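Local structure of porin protein associated with imipenem resistance (4FUV) at residues A33-A38 with G43-Y48; Y76-I81 with F165-A170. The protein forms an eight-stranded outer-membrane beta-barrel that probably takes part in ornithine and imipenem transport and is associated with imipenem resistance. All blocks are in the same frame, centred on the assembly; numbering follows the deposited sequence.

Overall arrangement
Both contacts belong to the same antiparallel barrel, their centres about 10 Å apart, but they sit differently in it. Contact 1 joins two neighbouring strands in a hairpin, is partly buried, and combines backbone hydrogen bonds with apolar packing on a detergent-facing surface. Contact 2 is wholly buried and spans the interior between strands 64-81 and 162-172, which are not neighbours; acidic side chains and a water do the work. The two meet where strand 42-56 lies against strand 64-81: G43 O probably accepts a bond from E80 N, and A45 N probably gives one to N78 O. Segment 43-48 is thus the in-sheet neighbour of the strand that carries E80 into the polar interior.

Contact 1: A33-A38 with G43-Y48; sequences ALLWQA and GLALGY. With C8E ((hydroxyethyloxy)tri(ethyloxy)octane), chain C.
L34 and W36 pair through their backbones with L46 and L44, the short strands 33-37 and 43-48 running antiparallel at 170° with their axes 4.3 Å apart at the closest. Each pair is joined by two hydrogen bonds: L34 N to L46 O with the return bond from L46 N to L34 O, and W36 N to L44 O with L44 N answering to W36 O. Between and beyond them lie the non-hydrogen-bonded pairs A33/G47, L35/A45 and Q37/G43. At one end the strands come close together: with no side chain on G47, A33 CB settles 3.5 Å from G47 CA.

The two faces of this beta hairpin serve the two sides of a membrane barrel. A33, L35 and A45 point inward, where L35 CD2 touches A45 CB at 3.8 Å and all three side chains pack on R22 of the adjoining strand 20-26. L34, W36, L44 and L46 point outward, a surface consistent with one that meets lipid. There W36 makes the largest share of the contact. It has CG beside its backbone N (chi1 -70°), which lays the six-membered ring diagonally along the hairpin toward L46, not straight across; W36 CZ3 meets L46 CB edge-on at 3.8 Å. L44 O also lies at the ring's edge, in its plane, 3.9 Å from W36 CE3. The indole nitrogen NE1 turns elsewhere, bonding to L16 O. Further along the strand a detergent molecule follows the same surface: its C2 is 4.2 Å from L46 CG, and its C7 comes within 3.9 Å of Y48 CD1, approaching the phenol ring obliquely, while Y48 OH bonds to N73.

Contact 2: Y76-I81 with F165-A170; sequences YLNAEI and FGEVGA
E167 swings its CG anti to the backbone N (chi1 -171°) and stays extended beyond it, while E80 turns CG beside its own backbone N (chi1 -52°) before extending in turn, so two long chains reach inward from strands whose E80 and E167 CA atoms are 11.2 Å apart. Their carboxylates, with planes 76° apart, do not touch: E80 OE2 and E167 OE1 stop 4.2 Å from each other. One water fills the role of mediator, donating to E80 OE2 at 2.7 Å and to E167 OE1 at 3.0 Å. The N78 side chain comes toward E167 from the opposite direction.

Two acids this close would be expected to repel if both are charged, and the arginines nearby would be expected to offset much of that repulsion. R22 makes a salt bridge to the same OE2 of E80 that takes the water, and R82 makes one to E80 OE1. On the other strand the partners are tyrosine hydroxyls: E167 OE1 bonds to Y96 OH and OE2 to Y149 OH, which fixes the rotation of the carboxylate from both oxygens.

L77 and V168, by contrast, face outward, V168 against a bound detergent. Such alternation, with buried polar and charged residues meeting through water across the interior and apolar ones on the outer surface, is characteristic of small outer-membrane beta barrels.

Contact 1: A33-A38 with G43-Y48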
ATOM      1  N   ALA A  33      14.852  14.898 -28.956  1.00 25.31           N
ATOM      2  CA  ALA A  33      15.855  15.954 -28.973  1.00 25.67           C
ATOM      3  C   ALA A  33      16.994  15.630 -29.928  1.00 32.55           C
ATOM      4  O   ALA A  33      17.258  14.464 -30.230  1.00 26.95           O
ATOM      5  CB  ALA A  33      16.415  16.209 -27.541  1.00 21.20           C
ATOM      6  N   LEU A  34      17.657  16.679 -30.402  1.00 22.53           N
ATOM      7  CA  LEU A  34      18.921  16.552 -31.129  1.00 22.73           C
ATOM      8  C   LEU A  34      19.996  16.725 -30.075  1.00 24.04           C
ATOM      9  O   LEU A  34      19.805  17.497 -29.116  1.00 22.20           O
ATOM     10  CB  LEU A  34      19.024  17.684 -32.152  1.00 34.02           C
ATOM     11  CG  LEU A  34      19.292  17.419 -33.630  1.00 40.84           C
ATOM     12  CD1 LEU A  34      18.703  16.100 -34.077  1.00 39.82           C
ATOM     13  CD2 LEU A  34      18.727  18.573 -34.440  1.00 34.85           C
ATOM     14  N   LEU A  35      21.111  16.015 -30.225  1.00 21.87           N
ATOM     15  CA  LEU A  35      22.152  16.002 -29.186  1.00 23.54           C
ATOM     16  C   LEU A  35      23.493  16.422 -29.768  1.00 29.09           C
ATOM     17  O   LEU A  35      23.896  15.889 -30.814  1.00 21.88           O
ATOM     18  CB  LEU A  35      22.321  14.589 -28.623  1.00 22.72           C
ATOM     19  CG  LEU A  35      21.115  13.852 -28.017  1.00 32.52           C
ATOM     20  CD1 LEU A  35      21.467  12.370 -27.737  1.00 28.67           C
ATOM     21  CD2 LEU A  35      20.687  14.542 -26.753  1.00 32.97           C
ATOM     22  N   TRP A  36      24.184  17.338 -29.086  1.00 22.66           N
ATOM     23  CA  TRP A  36      25.551  17.721 -29.441  1.00 23.63           C
ATOM     24  C   TRP A  36      26.455  17.336 -28.283  1.00 30.13           C
ATOM     25  O   TRP A  36      26.021  17.352 -27.128  1.00 26.73           O
ATOM     26  CB  TRP A  36      25.689  19.236 -29.674  1.00 20.94           C
ATOM     27  CG  TRP A  36      25.010  19.762 -30.910  1.00 22.26           C
ATOM     28  CD1 TRP A  36      25.608  20.116 -32.103  1.00 22.44           C
ATOM     29  CD2 TRP A  36      23.618  20.000 -31.084  1.00 23.04           C
ATOM     30  NE1 TRP A  36      24.667  20.553 -32.996  1.00 26.52           N
ATOM     31  CE2 TRP A  36      23.423  20.492 -32.394  1.00 24.38           C
ATOM     32  CE3 TRP A  36      22.493  19.843 -30.255  1.00 30.17           C
ATOM     33  CZ2 TRP A  36      22.178  20.834 -32.896  1.00 25.78           C
ATOM     34  CZ3 TRP A  36      21.243  20.174 -30.762  1.00 24.76           C
ATOM     35  CH2 TRP A  36      21.096  20.668 -32.067  1.00 22.82           C
ATOM     36  N   GLN A  37      27.704  16.988 -28.590  1.00 24.95           N
ATOM     37  CA  GLN A  37      28.694  16.693 -27.558  0.72 28.48           C
ATOM     38  C   GLN A  37      29.927  17.571 -27.816  1.00 32.73           C
ATOM     39  O   GLN A  37      30.591  17.456 -28.845  1.00 33.97           O
ATOM     40  CB  GLN A  37      29.034  15.193 -27.541  0.72 31.87           C
ATOM     41  CG  GLN A  37      29.715  14.658 -26.267  0.72 38.12           C
ATOM     42  CD  GLN A  37      28.764  14.474 -25.067  0.72 38.50           C
ATOM     43  OE1 GLN A  37      27.652  13.970 -25.210  0.72 34.82           O
ATOM     44  NE2 GLN A  37      29.221  14.874 -23.876  0.72 19.68           N
ATOM     45  N   ALA A  38      30.197  18.495 -26.899  1.00 32.07           N
ATOM     46  CA  ALA A  38      31.325  19.410 -27.072  1.00 34.52           C
ATOM     47  C   ALA A  38      32.633  18.727 -26.678  1.00 34.73           C
ATOM     48  O   ALA A  38      33.669  18.931 -27.315  1.00 29.87           O
ATOM     49  CB  ALA A  38      31.119  20.692 -26.267  1.00 24.93           C
ATOM     50  N   GLY A  43      27.710  18.362 -22.941  1.00 19.36           N
ATOM     51  CA  GLY A  43      26.881  18.158 -24.100  1.00 19.15           C
ATOM     52  C   GLY A  43      25.654  19.029 -24.040  1.00 23.83           C
ATOM     53  O   GLY A  43      25.419  19.740 -23.053  1.00 18.89           O
ATOM     54  N   LEU A  44      24.862  18.948 -25.099  1.00 19.47           N
ATOM     55  CA  LEU A  44      23.715  19.828 -25.280  1.00 28.54           C
ATOM     56  C   LEU A  44      22.571  19.033 -25.879  1.00 27.01           C
ATOM     57  O   LEU A  44      22.792  18.215 -26.774  1.00 26.32           O
ATOM     58  CB  LEU A  44      24.107  20.954 -26.225  1.00 35.30           C
ATOM     59  CG  LEU A  44      23.387  22.285 -26.139  1.00 46.24           C
ATOM     60  CD1 LEU A  44      23.476  22.840 -24.715  1.00 35.60           C
ATOM     61  CD2 LEU A  44      24.035  23.223 -27.143  1.00 50.85           C
ATOM     62  N   ALA A  45      21.362  19.265 -25.373  1.00 21.71           N
ATOM     63  CA  ALA A  45      20.145  18.654 -25.895  1.00 21.86           C
ATOM     64  C   ALA A  45      19.102  19.711 -26.241  1.00 23.02           C
ATOM     65  O   ALA A  45      18.716  20.528 -25.399  1.00 22.52           O
ATOM     66  CB  ALA A  45      19.559  17.654 -24.876  1.00 19.61           C
ATOM     67  N   LEU A  46      18.635  19.684 -27.484  1.00 21.08           N
ATOM     68  CA  LEU A  46      17.574  20.571 -27.923  1.00 21.52           C
ATOM     69  C   LEU A  46      16.383  19.718 -28.299  1.00 22.39           C
ATOM     70  O   LEU A  46      16.440  18.947 -29.264  1.00 22.06           O
ATOM     71  CB  LEU A  46      18.017  21.385 -29.138  1.00 25.45           C
ATOM     72  CG  LEU A  46      16.957  22.251 -29.827  1.00 31.16           C
ATOM     73  CD1 LEU A  46      16.512  23.404 -28.944  1.00 22.41           C
ATOM     74  CD2 LEU A  46      17.480  22.770 -31.162  1.00 23.34           C
ATOM     75  N   GLY A  47      15.290  19.874 -27.558  1.00 24.95           N
ATOM     76  CA  GLY A  47      14.176  18.956 -27.684  1.00 24.26           C
ATOM     77  C   GLY A  47      12.792  19.565 -27.763  1.00 26.43           C
ATOM     78  O   GLY A  47      12.588  20.743 -27.486  1.00 27.69           O
ATOM     79  N   TYR A  48      11.840  18.734 -28.166  1.00 22.65           N
ATOM     80  CA  TYR A  48      10.441  19.090 -28.138  1.00 24.43           C
ATOM     81  C   TYR A  48       9.673  17.993 -27.439  1.00 28.59           C
ATOM     82  O   TYR A  48       9.872  16.812 -27.718  1.00 28.08           O
ATOM     83  CB  TYR A  48       9.879  19.269 -29.548  1.00 24.87           C
ATOM     84  CG  TYR A  48       8.383  19.556 -29.558  1.00 29.05           C
ATOM     85  CD1 TYR A  48       7.905  20.838 -29.334  1.00 25.05           C
ATOM     86  CD2 TYR A  48       7.457  18.542 -29.786  1.00 28.05           C
ATOM     87  CE1 TYR A  48       6.529  21.110 -29.348  1.00 31.83           C
ATOM     88  CE2 TYR A  48       6.084  18.797 -29.793  1.00 35.31           C
ATOM     89  CZ  TYR A  48       5.625  20.088 -29.568  1.00 34.14           C
ATOM     90  OH  TYR A  48       4.264  20.360 -29.587  1.00 37.60           O
TER
HETATM   91  C1  C8E C 302      14.223  20.022 -32.303  1.00 40.91           C
HETATM   92  C2  C8E C 302      13.390  21.105 -31.620  1.00 43.75           C
HETATM   93  C3  C8E C 302      12.368  21.705 -32.579  1.00 54.08           C
HETATM   94  C4  C8E C 302      11.654  22.922 -31.995  1.00 47.62           C
HETATM   95  C5  C8E C 302      10.142  22.735 -32.003  1.00 43.57           C
HETATM   96  C6  C8E C 302       9.364  24.019 -32.289  1.00 44.99           C
HETATM   97  C7  C8E C 302       8.043  24.027 -31.519  1.00 49.29           C
HETATM   98  C8  C8E C 302       7.270  25.323 -31.727  1.00 54.34           C
HETATM   99  O9  C8E C 302       6.295  25.481 -30.718  1.00 55.06           O
HETATM  100  C10 C8E C 302       6.694  26.384 -29.710  1.00 55.83           C

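Contact 2: Y76-I81 with F165-A170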
ATOM      1  N   TYR A  76      12.808  22.741 -25.280  1.00 25.12           N
ATOM      2  CA  TYR A  76      13.842  22.878 -24.253  1.00 26.10           C
ATOM      3  C   TYR A  76      15.267  22.822 -24.779  1.00 23.07           C
ATOM      4  O   TYR A  76      15.571  22.157 -25.786  1.00 28.76           O
ATOM      5  CB  TYR A  76      13.635  21.853 -23.127  1.00 20.08           C
ATOM      6  CG  TYR A  76      13.869  20.400 -23.543  1.00 31.41           C
ATOM      7  CD1 TYR A  76      15.150  19.836 -23.498  1.00 28.50           C
ATOM      8  CD2 TYR A  76      12.818  19.591 -23.953  1.00 20.26           C
ATOM      9  CE1 TYR A  76      15.373  18.511 -23.870  1.00 21.35           C
ATOM     10  CE2 TYR A  76      13.027  18.266 -24.337  1.00 21.70           C
ATOM     11  CZ  TYR A  76      14.320  17.726 -24.275  1.00 27.06           C
ATOM     12  OH  TYR A  76      14.578  16.417 -24.632  1.00 26.84           O
ATOM     13  N   LEU A  77      16.142  23.533 -24.091  1.00 21.08           N
ATOM     14  CA  LEU A  77      17.566  23.464 -24.383  1.00 27.94           C
ATOM     15  C   LEU A  77      18.319  23.204 -23.081  1.00 31.21           C
ATOM     16  O   LEU A  77      18.293  24.031 -22.157  1.00 24.02           O
ATOM     17  CB  LEU A  77      18.047  24.757 -25.028  1.00 23.63           C
ATOM     18  CG  LEU A  77      19.532  24.779 -25.370  1.00 29.66           C
ATOM     19  CD1 LEU A  77      19.856  23.678 -26.385  1.00 24.63           C
ATOM     20  CD2 LEU A  77      19.929  26.143 -25.898  1.00 30.03           C
ATOM     21  N   ASN A  78      18.960  22.044 -22.999  1.00 19.29           N
ATOM     22  CA  ASN A  78      19.731  21.685 -21.811  1.00 18.89           C
ATOM     23  C   ASN A  78      21.199  21.459 -22.089  1.00 20.85           C
ATOM     24  O   ASN A  78      21.564  20.841 -23.096  1.00 24.48           O
ATOM     25  CB  ASN A  78      19.177  20.415 -21.153  1.00 21.50           C
ATOM     26  CG  ASN A  78      17.800  20.619 -20.597  1.00 24.87           C
ATOM     27  OD1 ASN A  78      17.493  21.694 -20.113  1.00 37.34           O
ATOM     28  ND2 ASN A  78      16.960  19.588 -20.666  1.00 31.82           N
ATOM     29  N   ALA A  79      22.033  21.946 -21.180  1.00 20.46           N
ATOM     30  CA  ALA A  79      23.411  21.455 -21.071  1.00 21.44           C
ATOM     31  C   ALA A  79      23.380  20.161 -20.269  1.00 20.69           C
ATOM     32  O   ALA A  79      22.661  20.063 -19.264  1.00 25.43           O
ATOM     33  CB  ALA A  79      24.281  22.481 -20.370  1.00 19.29           C
ATOM     34  N   GLU A  80      24.146  19.163 -20.700  1.00 22.46           N
ATOM     35  CA  GLU A  80      24.302  17.947 -19.910  1.00 23.91           C
ATOM     36  C   GLU A  80      25.761  17.772 -19.468  1.00 22.77           C
ATOM     37  O   GLU A  80      26.682  17.731 -20.285  1.00 28.83           O
ATOM     38  CB  GLU A  80      23.816  16.712 -20.681  1.00 18.46           C
ATOM     39  CG  GLU A  80      22.396  16.859 -21.237  1.00 28.22           C
ATOM     40  CD  GLU A  80      21.875  15.571 -21.858  1.00 32.16           C
ATOM     41  OE1 GLU A  80      22.695  14.701 -22.239  1.00 27.52           O
ATOM     42  OE2 GLU A  80      20.639  15.428 -21.957  1.00 31.33           O
ATOM     43  N   ILE A  81      25.957  17.671 -18.167  1.00 29.87           N
ATOM     44  CA  ILE A  81      27.292  17.541 -17.617  1.00 23.52           C
ATOM     45  C   ILE A  81      27.501  16.142 -17.061  1.00 26.98           C
ATOM     46  O   ILE A  81      26.781  15.701 -16.166  1.00 29.21           O
ATOM     47  CB  ILE A  81      27.575  18.597 -16.523  1.00 27.55           C
ATOM     48  CG1 ILE A  81      27.608  20.000 -17.135  1.00 29.07           C
ATOM     49  CG2 ILE A  81      28.936  18.302 -15.833  1.00 19.34           C
ATOM     50  CD1 ILE A  81      26.319  20.762 -17.064  1.00 45.25           C
ATOM     51  N   PHE A 165      17.616   5.797 -21.614  1.00 22.55           N
ATOM     52  CA  PHE A 165      17.818   6.743 -20.523  1.00 25.27           C
ATOM     53  C   PHE A 165      16.569   7.010 -19.705  1.00 21.95           C
ATOM     54  O   PHE A 165      15.456   6.686 -20.120  1.00 25.63           O
ATOM     55  CB  PHE A 165      18.384   8.062 -21.056  1.00 33.74           C
ATOM     56  CG  PHE A 165      17.346   8.998 -21.600  1.00 31.38           C
ATOM     57  CD1 PHE A 165      16.885   8.868 -22.906  1.00 20.85           C
ATOM     58  CD2 PHE A 165      16.841  10.019 -20.808  1.00 25.23           C
ATOM     59  CE1 PHE A 165      15.927   9.743 -23.410  1.00 24.30           C
ATOM     60  CE2 PHE A 165      15.887  10.892 -21.289  1.00 23.88           C
ATOM     61  CZ  PHE A 165      15.419  10.761 -22.599  1.00 25.36           C
ATOM     62  N   GLY A 166      16.772   7.573 -18.519  1.00 20.91           N
ATOM     63  CA  GLY A 166      15.692   8.144 -17.742  1.00 23.39           C
ATOM     64  C   GLY A 166      16.189   9.492 -17.265  1.00 25.77           C
ATOM     65  O   GLY A 166      17.394   9.679 -17.125  1.00 27.22           O
ATOM     66  N   GLU A 167      15.281  10.429 -17.020  1.00 26.86           N
ATOM     67  CA  GLU A 167      15.676  11.738 -16.523  1.00 24.17           C
ATOM     68  C   GLU A 167      14.608  12.280 -15.594  1.00 24.74           C
ATOM     69  O   GLU A 167      13.399  12.197 -15.879  1.00 23.84           O
ATOM     70  CB  GLU A 167      15.900  12.723 -17.672  1.00 18.46           C
ATOM     71  CG  GLU A 167      16.524  14.062 -17.244  1.00 30.84           C
ATOM     72  CD  GLU A 167      16.743  15.033 -18.409  1.00 31.44           C
ATOM     73  OE1 GLU A 167      17.431  14.662 -19.386  1.00 29.89           O
ATOM     74  OE2 GLU A 167      16.223  16.169 -18.351  1.00 33.84           O
ATOM     75  N   VAL A 168      15.050  12.851 -14.485  1.00 20.70           N
ATOM     76  CA  VAL A 168      14.123  13.495 -13.558  1.00 23.08           C
ATOM     77  C   VAL A 168      14.645  14.885 -13.224  1.00 27.97           C
ATOM     78  O   VAL A 168      15.844  15.073 -12.987  1.00 26.41           O
ATOM     79  CB  VAL A 168      13.884  12.656 -12.265  1.00 28.92           C
ATOM     80  CG1 VAL A 168      13.428  11.241 -12.619  1.00 24.21           C
ATOM     81  CG2 VAL A 168      15.131  12.606 -11.406  1.00 36.09           C
ATOM     82  N   GLY A 169      13.750  15.865 -13.244  1.00 21.44           N
ATOM     83  CA  GLY A 169      14.115  17.212 -12.859  1.00 23.84           C
ATOM     84  C   GLY A 169      12.910  18.075 -12.547  1.00 27.26           C
ATOM     85  O   GLY A 169      11.819  17.570 -12.226  1.00 22.02           O
ATOM     86  N   ALA A 170      13.090  19.384 -12.665  1.00 21.06           N
ATOM     87  CA  ALA A 170      11.977  20.297 -12.445  1.00 28.12           C
ATOM     88  C   ALA A 170      12.234  21.649 -13.086  1.00 18.54           C
ATOM     89  O   ALA A 170      13.373  22.123 -13.118  1.00 21.12           O
ATOM     90  CB  ALA A 170      11.702  20.457 -10.928  1.00 24.50           C
TER
HETATM   91  O   HOH W   1      18.494  16.812 -21.161  1.00 21.32           O